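Local coordinates for protein lantibiotic dehydratase (Microbispora corallina, PDB 5EHK) that probably dehydrates serine and threonine residues of the NAI-107 lantibiotic precursor peptide in a tRNA-dependent reaction, at residues A493-P498 and H796-P801. Sequence-based numbering, arbitrary orientation.
Sequences APADLP and HAARPP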
loop_
_atom_site.group_PDB
_atom_site.type_symbol
_atom_site.label_atom_id
_atom_site.label_comp_id
_atom_site.label_asym_id
_atom_site.label_seq_id
_atom_site.Cartn_x
_atom_site.Cartn_y
_atom_site.Cartn_z
ATOM N N ALA A 493 -19.181 -18.668 11.365
ATOM C CA ALA A 493 -20.568 -18.652 11.803
ATOM C C ALA A 493 -21.537 -19.238 10.778
ATOM O O ALA A 493 -21.467 -18.910 9.590
ATOM C CB ALA A 493 -20.973 -17.230 12.126
ATOM N N PRO A 494 -22.489 -20.066 11.241
ATOM C CA PRO A 494 -23.467 -20.679 10.322
ATOM C C PRO A 494 -24.327 -19.664 9.540
ATOM O O PRO A 494 -24.774 -19.987 8.441
ATOM C CB PRO A 494 -24.313 -21.571 11.249
ATOM C CG PRO A 494 -24.059 -21.041 12.626
ATOM C CD PRO A 494 -22.640 -20.580 12.612
ATOM N N ALA A 495 -24.532 -18.466 10.079
ATOM C CA ALA A 495 -25.279 -17.434 9.364
ATOM C C ALA A 495 -24.580 -16.961 8.097
ATOM O O ALA A 495 -25.186 -16.308 7.258
ATOM C CB ALA A 495 -25.533 -16.254 10.270
ATOM N N ASP A 496 -23.290 -17.264 7.986
ATOM C CA ASP A 496 -22.474 -16.800 6.866
ATOM C C ASP A 496 -22.367 -17.838 5.762
ATOM O O ASP A 496 -21.648 -17.646 4.777
ATOM C CB ASP A 496 -21.069 -16.421 7.351
ATOM C CG ASP A 496 -21.072 -15.210 8.275
ATOM O OD1 ASP A 496 -22.125 -14.535 8.354
ATOM O OD2 ASP A 496 -20.019 -14.931 8.909
ATOM N N LEU A 497 -23.060 -18.952 5.932
ATOM C CA LEU A 497 -22.961 -20.007 4.949
ATOM C C LEU A 497 -23.494 -19.508 3.620
ATOM O O LEU A 497 -24.534 -18.872 3.562
ATOM C CB LEU A 497 -23.718 -21.256 5.402
ATOM C CG LEU A 497 -23.066 -22.121 6.485
ATOM C CD1 LEU A 497 -24.113 -23.055 7.029
ATOM C CD2 LEU A 497 -21.883 -22.889 5.929
ATOM N N PRO A 498 -22.779 -19.806 2.542
ATOM C CA PRO A 498 -23.207 -19.351 1.222
ATOM C C PRO A 498 -24.413 -20.141 0.749
ATOM O O PRO A 498 -24.642 -21.242 1.265
ATOM C CB PRO A 498 -22.014 -19.705 0.345
ATOM C CG PRO A 498 -21.445 -20.924 1.006
ATOM C CD PRO A 498 -21.595 -20.678 2.473
ATOM N N HIS A 796 -32.958 -21.797 5.145
ATOM C CA HIS A 796 -33.609 -20.519 5.462
ATOM C C HIS A 796 -32.613 -19.345 5.382
ATOM O O HIS A 796 -31.410 -19.522 5.645
ATOM C CB HIS A 796 -34.304 -20.558 6.825
ATOM C CG HIS A 796 -33.417 -20.167 7.955
ATOM N ND1 HIS A 796 -32.464 -21.014 8.479
ATOM C CD2 HIS A 796 -33.313 -19.007 8.647
ATOM C CE1 HIS A 796 -31.816 -20.396 9.449
ATOM N NE2 HIS A 796 -32.309 -19.173 9.570
ATOM N N ALA A 797 -33.116 -18.163 5.011
ATOM C CA ALA A 797 -32.281 -16.974 4.814
ATOM C C ALA A 797 -31.957 -16.342 6.148
ATOM O O ALA A 797 -32.862 -15.973 6.909
ATOM C CB ALA A 797 -32.967 -15.959 3.914
ATOM N N ALA A 798 -30.660 -16.216 6.429
ATOM C CA ALA A 798 -30.205 -15.820 7.758
ATOM C C ALA A 798 -30.402 -14.333 8.039
ATOM O O ALA A 798 -30.504 -13.904 9.186
ATOM C CB ALA A 798 -28.756 -16.200 7.937
ATOM N N ARG A 799 -30.454 -13.548 6.974
ATOM C CA ARG A 799 -30.424 -12.101 7.089
ATOM C C ARG A 799 -31.709 -11.382 6.666
ATOM O O ARG A 799 -32.290 -11.651 5.605
ATOM C CB ARG A 799 -29.228 -11.542 6.308
ATOM C CG ARG A 799 -27.916 -11.724 7.006
ATOM C CD ARG A 799 -26.797 -11.172 6.163
ATOM N NE ARG A 799 -25.519 -11.289 6.851
ATOM C CZ ARG A 799 -24.720 -12.331 6.719
ATOM N NH1 ARG A 799 -25.077 -13.318 5.917
ATOM N NH2 ARG A 799 -23.570 -12.384 7.372
ATOM N N PRO A 800 -32.136 -10.437 7.500
ATOM C CA PRO A 800 -33.263 -9.551 7.193
ATOM C C PRO A 800 -32.860 -8.700 6.020
ATOM O O PRO A 800 -31.657 -8.471 5.875
ATOM C CB PRO A 800 -33.348 -8.648 8.422
ATOM C CG PRO A 800 -32.489 -9.305 9.462
ATOM C CD PRO A 800 -31.442 -10.062 8.738
ATOM N N PRO A 801 -33.819 -8.230 5.208
ATOM C CA PRO A 801 -33.443 -7.256 4.180
ATOM C C PRO A 801 -33.041 -5.962 4.805
ATOM O O PRO A 801 -33.323 -5.691 5.966
ATOM C CB PRO A 801 -34.743 -7.031 3.397
ATOM C CG PRO A 801 -35.814 -7.426 4.312
ATOM C CD PRO A 801 -35.243 -8.582 5.129
HETATM O O HOH W 1 -27.257 -14.237 5.429
#
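A495 comes first to the contact along 493-498: the A798 methyl is directed at the turn, and its CB comes within 4.0 Å of CB of A495 where the backbones draw closest. The same A798 methyl also sits 3.6 Å from the carbonyl oxygen of A495. That oxygen in turn looks toward the end of R799, oblique to the guanidinium plane and 3.3 Å from NH1; a water lies near both atoms, though its link to NH1 is doubtfully short. The turn carrying A495 is a short 3-10 segment, 494-496, tied by the backbone bond from D496 N to A493 O, in the loop between helix 481-487 and strand 500-508. The loop holding 796-801 follows strand 785-792, which pairs antiparallel with strand 500-508, so the contact joins two loops at the same end of a strand pair, one entering it and one leaving. Next along the turn is D496, whose CB points away from the other loop. Its CG is anti to its own carbonyl carbon (chi1 -66°), and the carboxylate swings back to meet R799. A salt bridge forms there, D496 OD1 to R799 NH2 at 2.8 Å, bent to 139° at the hydrogen, on the syn side but well out of the carboxylate plane, with OD1 tilted from the guanidinium plane too. The two planes are 11° from parallel but offset, and the bridge rests on that one N-O pair. R799 gets there with a chain extended from CG to NE; E618, in the turn between strands 611-615 and 620-624, grips NE while D496 holds NH2, which should fix the guanidinium's rotation. D496 OD2 makes a long, weak ion pair with R401.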